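Local coordinates for protein probable fatty acyl-CoA transferase Rv3272 (Mycobacterium tuberculosis, PDB 5YX6) that probably acts as a family III CoA transferase in fatty acid metabolism, binding fatty acyl-CoAs of varying chain length with highest affinity for palmitoyl-CoA, at residues A[25-30]-A[181-186]; A[131-136]-A[140-145]; A[176-181]-A[207-212]. All coordinates share one frame; numbering follows the deposited sequence.

Overall arrangement
All three contacts lie in the Rossmann-fold domain, where helix 173-196 packs on strands 126-131 and 201-205, at one edge of the sheet as it is formed within this chain. Contacts 1 and 3 share that helix, and Val181 belongs to both; their centres are about 11 Å apart and they touch directly. Contact 2 lies in the loop after strand 126-131, its centre about 18 Å from that of contact 1 and about 13 Å from that of contact 3, joined to the latter by a probable hydrogen bond from Tyr207 N to Ala132 O. Along the chain, contact 2 falls between the two halves of contact 1, whereas contacts 1 and 3 interleave. Each also meets the second subunit, and helix 173-196 carries Asp175, the inferred nucleophile.

Contact 1 (A[25-30]-A[181-186])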
loop_
_atom_site.group_PDB
_atom_site.type_symbol
_atom_site.label_atom_id
_atom_site.label_comp_id
_atom_site.label_asym_id
_atom_site.label_seq_id
_atom_site.Cartn_x
_atom_site.Cartn_y
_atom_site.Cartn_z
ATOM N N PRO A 25 -4.701 -8.707 10.445
ATOM C CA PRO A 25 -4.105 -8.294 11.722
ATOM C C PRO A 25 -3.388 -6.935 11.693
ATOM O O PRO A 25 -3.344 -6.290 12.739
ATOM C CB PRO A 25 -3.115 -9.425 12.018
ATOM C CG PRO A 25 -3.741 -10.619 11.370
ATOM C CD PRO A 25 -4.341 -10.094 10.097
ATOM N N LEU A 26 -2.817 -6.524 10.560
ATOM C CA LEU A 26 -2.199 -5.199 10.473
ATOM C C LEU A 26 -3.246 -4.118 10.664
ATOM O O LEU A 26 -3.018 -3.155 11.389
ATOM C CB LEU A 26 -1.474 -5.004 9.137
ATOM C CG LEU A 26 -0.881 -3.618 8.847
ATOM C CD1 LEU A 26 0.152 -3.217 9.886
ATOM C CD2 LEU A 26 -0.251 -3.598 7.462
ATOM N N ALA A 27 -4.396 -4.289 10.015
ATOM C CA ALA A 27 -5.529 -3.389 10.197
ATOM C C ALA A 27 -5.896 -3.336 11.674
ATOM O O ALA A 27 -6.140 -2.270 12.219
ATOM C CB ALA A 27 -6.719 -3.837 9.364
ATOM N N GLY A 28 -5.915 -4.494 12.325
ATOM C CA GLY A 28 -6.164 -4.545 13.753
ATOM C C GLY A 28 -5.130 -3.764 14.551
ATOM O O GLY A 28 -5.472 -3.098 15.530
ATOM N N GLN A 29 -3.866 -3.855 14.137
ATOM C CA GLN A 29 -2.775 -3.164 14.814
ATOM C C GLN A 29 -2.884 -1.650 14.660
ATOM O O GLN A 29 -2.574 -0.915 15.586
ATOM C CB GLN A 29 -1.415 -3.639 14.294
ATOM C CG GLN A 29 -0.229 -3.034 15.042
ATOM C CD GLN A 29 -0.155 -3.536 16.477
ATOM O OE1 GLN A 29 0.052 -4.725 16.720
ATOM N NE2 GLN A 29 -0.307 -2.629 17.432
ATOM N N VAL A 30 -3.306 -1.195 13.483
ATOM C CA VAL A 30 -3.546 0.222 13.251
ATOM C C VAL A 30 -4.627 0.748 14.186
ATOM O O VAL A 30 -4.483 1.814 14.766
ATOM C CB VAL A 30 -3.957 0.510 11.786
ATOM C CG1 VAL A 30 -4.467 1.941 11.644
ATOM C CG2 VAL A 30 -2.781 0.246 10.829
ATOM N N VAL A 181 -5.715 -0.329 3.822
ATOM C CA VAL A 181 -6.952 0.029 3.129
ATOM C C VAL A 181 -8.171 -0.402 3.948
ATOM O O VAL A 181 -9.149 0.337 4.068
ATOM C CB VAL A 181 -7.024 -0.606 1.730
ATOM C CG1 VAL A 181 -8.394 -0.357 1.123
ATOM C CG2 VAL A 181 -5.947 -0.027 0.828
ATOM N N LEU A 182 -8.085 -1.587 4.540
ATOM C CA LEU A 182 -9.115 -2.076 5.438
ATOM C C LEU A 182 -9.281 -1.151 6.642
ATOM O O LEU A 182 -10.406 -0.825 7.032
ATOM C CB LEU A 182 -8.785 -3.491 5.909
ATOM C CG LEU A 182 -9.826 -4.120 6.831
ATOM C CD1 LEU A 182 -11.203 -4.193 6.174
ATOM C CD2 LEU A 182 -9.362 -5.501 7.241
ATOM N N ALA A 183 -8.157 -0.760 7.240
ATOM C CA ALA A 183 -8.163 0.157 8.373
ATOM C C ALA A 183 -8.822 1.472 7.976
ATOM O O ALA A 183 -9.646 2.020 8.717
ATOM C CB ALA A 183 -6.748 0.397 8.882
ATOM N N GLN A 184 -8.454 1.966 6.799
ATOM C CA GLN A 184 -9.081 3.151 6.228
ATOM C C GLN A 184 -10.606 2.976 6.155
ATOM O O GLN A 184 -11.372 3.848 6.580
ATOM C CB GLN A 184 -8.494 3.426 4.842
ATOM C CG GLN A 184 -9.231 4.449 4.002
ATOM C CD GLN A 184 -8.928 4.296 2.520
ATOM O OE1 GLN A 184 -9.788 3.897 1.730
ATOM N NE2 GLN A 184 -7.698 4.608 2.135
ATOM N N ALA A 185 -11.038 1.828 5.651
ATOM C CA ALA A 185 -12.456 1.584 5.453
ATOM C C ALA A 185 -13.220 1.455 6.773
ATOM O O ALA A 185 -14.356 1.899 6.882
ATOM C CB ALA A 185 -12.643 0.352 4.618
ATOM N N VAL A 186 -12.593 0.863 7.782
ATOM C CA VAL A 186 -13.199 0.822 9.101
ATOM C C VAL A 186 -13.347 2.240 9.658
ATOM O O VAL A 186 -14.386 2.597 10.203
ATOM C CB VAL A 186 -12.373 -0.037 10.078
ATOM C CG1 VAL A 186 -12.800 0.228 11.500
ATOM C CG2 VAL A 186 -12.512 -1.535 9.734
#
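Ala27 and Val30 of helix 23-33 pack against Leu182 and Ala183 of helix 173-196, a buried helix-helix contact within the Rossmann-fold domain. Helix 23-33 belongs to the beta-alpha-beta unit linking strands 14-17 and 37-42, while helix 173-196 leads into strand 201-205, at one edge of the sheet within this chain. The axes of the short segments approach to 8.5 Å and are inclined at 50°. The contact is a small apolar patch that buries 151 Å², both sides summed.

Ala27 comes first and sits where the two backbones approach most closely, its CA 4.8 Å from Ala183 CA. Its methyl CB points at the other helix and meets Leu182 CD2 at 3.8 Å; it also lies 4.0 Å from Ala183 N, against the backbone itself. The small side chains at Ala27 and Ala183 permit this close passage. With CG anti to the backbone N (chi1 -178°), Leu182 lies alongside the Ala27 methyl, CG 4.0 Å from Ala27 CB. The leucine also rests on Ala128, Leu130 and Val204, joining the helix pair to the sheet.

A turn beyond Ala27, Val30 presents its beta-branched side chain to Ala183, while Gln184 of the second subunit packs on the same valine. Across the helix pair, Val30 CG1 reaches Ala183 CB at 3.9 Å.

Contact 2 (A[131-136]-A[140-145])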
loop_
_atom_site.group_PDB
_atom_site.type_symbol
_atom_site.label_atom_id
_atom_site.label_comp_id
_atom_site.label_asym_id
_atom_site.label_seq_id
_atom_site.Cartn_x
_atom_site.Cartn_y
_atom_site.Cartn_z
ATOM N N THR A 131 -11.127 -10.226 1.891
ATOM C CA THR A 131 -10.932 -11.475 1.152
ATOM C C THR A 131 -9.754 -11.358 0.183
ATOM O O THR A 131 -9.210 -10.273 -0.009
ATOM C CB THR A 131 -12.194 -11.885 0.355
ATOM O OG1 THR A 131 -12.413 -10.962 -0.717
ATOM C CG2 THR A 131 -13.415 -11.936 1.258
ATOM N N ALA A 132 -9.357 -12.477 -0.420
ATOM C CA ALA A 132 -8.301 -12.462 -1.432
ATOM C C ALA A 132 -8.784 -11.893 -2.761
ATOM O O ALA A 132 -8.132 -11.029 -3.344
ATOM C CB ALA A 132 -7.738 -13.865 -1.640
ATOM N N TYR A 133 -9.929 -12.374 -3.234
ATOM C CA TYR A 133 -10.376 -12.070 -4.589
ATOM C C TYR A 133 -11.779 -11.462 -4.696
ATOM O O TYR A 133 -12.248 -11.201 -5.804
ATOM C CB TYR A 133 -10.328 -13.330 -5.444
ATOM C CG TYR A 133 -8.953 -13.929 -5.605
ATOM C CD1 TYR A 133 -8.017 -13.357 -6.455
ATOM C CD2 TYR A 133 -8.594 -15.079 -4.918
ATOM C CE1 TYR A 133 -6.754 -13.917 -6.608
ATOM C CE2 TYR A 133 -7.336 -15.651 -5.068
ATOM C CZ TYR A 133 -6.424 -15.068 -5.908
ATOM O OH TYR A 133 -5.176 -15.636 -6.044
ATOM N N GLY A 134 -12.460 -11.254 -3.570
ATOM C CA GLY A 134 -13.688 -10.477 -3.597
ATOM C C GLY A 134 -14.971 -11.176 -3.193
ATOM O O GLY A 134 -15.832 -10.586 -2.534
ATOM N N GLY A 135 -15.118 -12.426 -3.609
ATOM C CA GLY A 135 -16.327 -13.173 -3.333
ATOM C C GLY A 135 -17.503 -12.656 -4.136
ATOM O O GLY A 135 -18.638 -12.741 -3.690
ATOM N N ASN A 136 -17.231 -12.110 -5.317
ATOM C CA ASN A 136 -18.290 -11.564 -6.160
ATOM C C ASN A 136 -18.765 -12.536 -7.234
ATOM O O ASN A 136 -19.637 -12.203 -8.037
ATOM C CB ASN A 136 -17.833 -10.265 -6.810
ATOM C CG ASN A 136 -17.362 -9.249 -5.793
ATOM O OD1 ASN A 136 -16.219 -8.791 -5.844
ATOM N ND2 ASN A 136 -18.228 -8.917 -4.835
ATOM N N GLY A 140 -13.734 -15.466 -7.940
ATOM C CA GLY A 140 -13.271 -14.724 -6.781
ATOM C C GLY A 140 -13.587 -15.358 -5.434
ATOM O O GLY A 140 -13.531 -14.696 -4.401
ATOM N N SER A 141 -13.891 -16.651 -5.435
ATOM C CA SER A 141 -14.283 -17.342 -4.209
ATOM C C SER A 141 -13.080 -18.007 -3.527
ATOM O O SER A 141 -13.155 -18.429 -2.364
ATOM C CB SER A 141 -15.345 -18.392 -4.524
ATOM O OG SER A 141 -14.775 -19.427 -5.310
ATOM N N ARG A 142 -11.967 -18.069 -4.256
ATOM C CA ARG A 142 -10.806 -18.847 -3.849
ATOM C C ARG A 142 -10.039 -18.186 -2.719
ATOM O O ARG A 142 -10.039 -16.965 -2.591
ATOM C CB ARG A 142 -9.888 -19.054 -5.057
ATOM C CG ARG A 142 -10.578 -19.790 -6.193
ATOM C CD ARG A 142 -9.939 -19.542 -7.557
ATOM N NE ARG A 142 -8.612 -18.944 -7.481
ATOM C CZ ARG A 142 -8.213 -17.904 -8.214
ATOM N NH1 ARG A 142 -9.040 -17.329 -9.073
ATOM N NH2 ARG A 142 -6.979 -17.441 -8.082
ATOM N N PRO A 143 -9.368 -18.998 -1.893
ATOM C CA PRO A 143 -8.387 -18.444 -0.962
ATOM C C PRO A 143 -7.122 -18.093 -1.727
ATOM O O PRO A 143 -6.938 -18.582 -2.838
ATOM C CB PRO A 143 -8.153 -19.589 0.017
ATOM C CG PRO A 143 -8.358 -20.796 -0.805
ATOM C CD PRO A 143 -9.468 -20.460 -1.772
ATOM N N GLY A 144 -6.277 -17.247 -1.160
ATOM C CA GLY A 144 -5.076 -16.820 -1.844
ATOM C C GLY A 144 -4.091 -16.344 -0.819
ATOM O O GLY A 144 -4.455 -16.114 0.326
ATOM N N ILE A 145 -2.836 -16.208 -1.213
ATOM C CA ILE A 145 -1.876 -15.517 -0.371
ATOM C C ILE A 145 -1.238 -14.394 -1.195
ATOM O O ILE A 145 -1.532 -14.264 -2.382
ATOM C CB ILE A 145 -0.816 -16.476 0.203
ATOM C CG1 ILE A 145 -0.120 -17.264 -0.905
ATOM C CG2 ILE A 145 -1.458 -17.439 1.174
ATOM C CD1 ILE A 145 1.207 -17.838 -0.455
HETATM O O HOH W 1 -11.497 -14.596 -2.318
HETATM O O HOH W 2 -5.081 -18.391 -5.291
#
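Arg142 lays its guanidinium over one face of the Tyr133 ring in a cation-pi contact, CZ standing 4.2 Å from the ring centroid, 21° off the normal and displaced toward the rim. A bend in the arginine chain at chi3 (15°) turns the group back over the ring. The two planes are inclined by 38°, and NH2 comes to 3.3 Å from Tyr133 CZ. The ring's edge faces backbone oxygens: Arg142 O lies in the ring plane 3.3 Å from Tyr133 CD2, with Pro143 O also at the rim. At the root of the side chain, Tyr133 CB presses on Gly140 CA (3.5 Å), while Ala132 CB meets Gly144 N.

These residues form an irregular loop that doubles back between strand 126-131 of the Rossmann domain and helix 146-152. One direct backbone bond closes it, Gly135 N to Gly140 O at 2.9 Å. A water accepts from Tyr133 N and donates to both Gly140 O and Arg142 O; a second joins Tyr133 OH to Pro143 O.

Further out, Thr131 OG1 accepts from Gly134 N in an ST motif. Glu152 forms a salt bridge with Arg142 NH2 and so helps hold the guanidinium over the ring, and Asn347 of the second subunit donates to Tyr133 O.

Contact 3 (A[176-181]-A[207-212]); sequences NASGHV and YDVAVG
Apolar packing dominates where Val209 of helix 206-213 inserts its branched side chain between Ala177, Ser178 and Val181 of helix 173-196. With CG1 anti to the backbone N (chi1 177°), the two methyls divide the work. Val209 CG1 meets Ala177 CB at 3.9 Å, whereas Val209 CG2 confronts Val181 CG2 tip to tip at 4.2 Å. Val204 of the neighbouring strand packs on both valines.

Ser178 adds a mixed polar and apolar contact. Its OG lies against the Val209 side chain, 3.7 Å from CG2, but its hydrogen bond goes to the carbonyl O of Val174, one helical turn earlier, which satisfies the hydroxyl within this buried setting.

No hydrogen bond joins the two segments. Asp208, next to Val209, instead forms a salt bridge with Arg364 and a hydrogen bond with Asn347, both of the second subunit.

The axes of the short segments approach to 9.3 Å and cross at 105°, and the helices touch essentially around one residue, Val209. This is the corner of a Rossmann-fold domain where the chain leaves strand 201-205, at the edge of the sheet within this chain, and packs back on helix 173-196, beside the inferred nucleophile Asp175.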
loop_
_atom_site.group_PDB
_atom_site.type_symbol
_atom_site.label_atom_id
_atom_site.label_comp_id
_atom_site.label_asym_id
_atom_site.label_seq_id
_atom_site.Cartn_x
_atom_site.Cartn_y
_atom_site.Cartn_z
ATOM N N ASN A 176 0.378 -5.879 3.189
ATOM C CA ASN A 176 0.530 -4.706 4.022
ATOM C C ASN A 176 -0.297 -3.543 3.491
ATOM O O ASN A 176 -0.927 -2.827 4.274
ATOM C CB ASN A 176 2.007 -4.343 4.155
ATOM C CG ASN A 176 2.792 -5.406 4.936
ATOM O OD1 ASN A 176 2.367 -5.855 6.006
ATOM N ND2 ASN A 176 3.930 -5.821 4.394
ATOM N N ALA A 177 -0.363 -3.391 2.175
ATOM C CA ALA A 177 -1.244 -2.379 1.593
ATOM C C ALA A 177 -2.711 -2.681 1.888
ATOM O O ALA A 177 -3.489 -1.768 2.175
ATOM C CB ALA A 177 -1.023 -2.262 0.085
ATOM N N SER A 178 -3.091 -3.956 1.836
ATOM C CA SER A 178 -4.484 -4.330 2.090
ATOM C C SER A 178 -4.880 -4.024 3.523
ATOM O O SER A 178 -5.989 -3.579 3.779
ATOM C CB SER A 178 -4.725 -5.812 1.798
ATOM O OG SER A 178 -4.662 -6.065 0.405
ATOM N N GLY A 179 -3.967 -4.258 4.456
ATOM C CA GLY A 179 -4.190 -3.912 5.846
ATOM C C GLY A 179 -4.521 -2.449 6.068
ATOM O O GLY A 179 -5.438 -2.120 6.814
ATOM N N HIS A 180 -3.778 -1.561 5.416
ATOM C CA HIS A 180 -4.023 -0.130 5.575
ATOM C C HIS A 180 -5.332 0.314 4.928
ATOM O O HIS A 180 -5.986 1.229 5.435
ATOM C CB HIS A 180 -2.839 0.675 5.020
ATOM C CG HIS A 180 -1.630 0.613 5.902
ATOM N ND1 HIS A 180 -1.605 1.165 7.163
ATOM C CD2 HIS A 180 -0.439 -0.013 5.743
ATOM C CE1 HIS A 180 -0.437 0.920 7.728
ATOM N NE2 HIS A 180 0.286 0.199 6.891
ATOM N N VAL A 181 -5.715 -0.329 3.822
ATOM C CA VAL A 181 -6.952 0.029 3.129
ATOM C C VAL A 181 -8.171 -0.402 3.948
ATOM O O VAL A 181 -9.149 0.337 4.068
ATOM C CB VAL A 181 -7.024 -0.606 1.730
ATOM C CG1 VAL A 181 -8.394 -0.357 1.123
ATOM C CG2 VAL A 181 -5.947 -0.027 0.828
ATOM N N TYR A 207 -7.076 -8.455 -4.105
ATOM C CA TYR A 207 -6.954 -8.297 -5.540
ATOM C C TYR A 207 -7.234 -6.860 -5.973
ATOM O O TYR A 207 -6.485 -6.291 -6.776
ATOM C CB TYR A 207 -7.895 -9.260 -6.251
ATOM C CG TYR A 207 -7.808 -9.211 -7.760
ATOM C CD1 TYR A 207 -6.764 -9.833 -8.434
ATOM C CD2 TYR A 207 -8.796 -8.590 -8.511
ATOM C CE1 TYR A 207 -6.692 -9.813 -9.814
ATOM C CE2 TYR A 207 -8.732 -8.565 -9.888
ATOM C CZ TYR A 207 -7.682 -9.183 -10.532
ATOM O OH TYR A 207 -7.618 -9.161 -11.902
ATOM N N ASP A 208 -8.310 -6.283 -5.435
ATOM C CA ASP A 208 -8.703 -4.913 -5.772
ATOM C C ASP A 208 -7.624 -3.921 -5.360
ATOM O O ASP A 208 -7.344 -2.971 -6.080
ATOM C CB ASP A 208 -10.037 -4.546 -5.114
ATOM C CG ASP A 208 -11.210 -5.334 -5.685
ATOM O OD1 ASP A 208 -10.986 -6.072 -6.669
ATOM O OD2 ASP A 208 -12.348 -5.214 -5.159
ATOM N N VAL A 209 -7.010 -4.163 -4.209
ATOM C CA VAL A 209 -5.918 -3.328 -3.749
ATOM C C VAL A 209 -4.718 -3.418 -4.690
ATOM O O VAL A 209 -4.109 -2.403 -5.023
ATOM C CB VAL A 209 -5.494 -3.707 -2.331
ATOM C CG1 VAL A 209 -4.291 -2.867 -1.904
ATOM C CG2 VAL A 209 -6.669 -3.511 -1.359
ATOM N N ALA A 210 -4.389 -4.635 -5.119
ATOM C CA ALA A 210 -3.243 -4.869 -5.991
ATOM C C ALA A 210 -3.438 -4.194 -7.339
ATOM O O ALA A 210 -2.524 -3.546 -7.851
ATOM C CB ALA A 210 -3.008 -6.356 -6.181
ATOM N N VAL A 211 -4.638 -4.341 -7.896
ATOM C CA VAL A 211 -5.007 -3.658 -9.132
ATOM C C VAL A 211 -4.841 -2.154 -8.931
ATOM O O VAL A 211 -4.250 -1.465 -9.760
ATOM C CB VAL A 211 -6.460 -4.001 -9.553
ATOM C CG1 VAL A 211 -6.998 -2.983 -10.536
ATOM C CG2 VAL A 211 -6.536 -5.417 -10.140
ATOM N N GLY A 212 -5.335 -1.661 -7.801
ATOM C CA GLY A 212 -5.225 -0.254 -7.472
ATOM C C GLY A 212 -3.798 0.255 -7.425
ATOM O O GLY A 212 -3.518 1.349 -7.890
#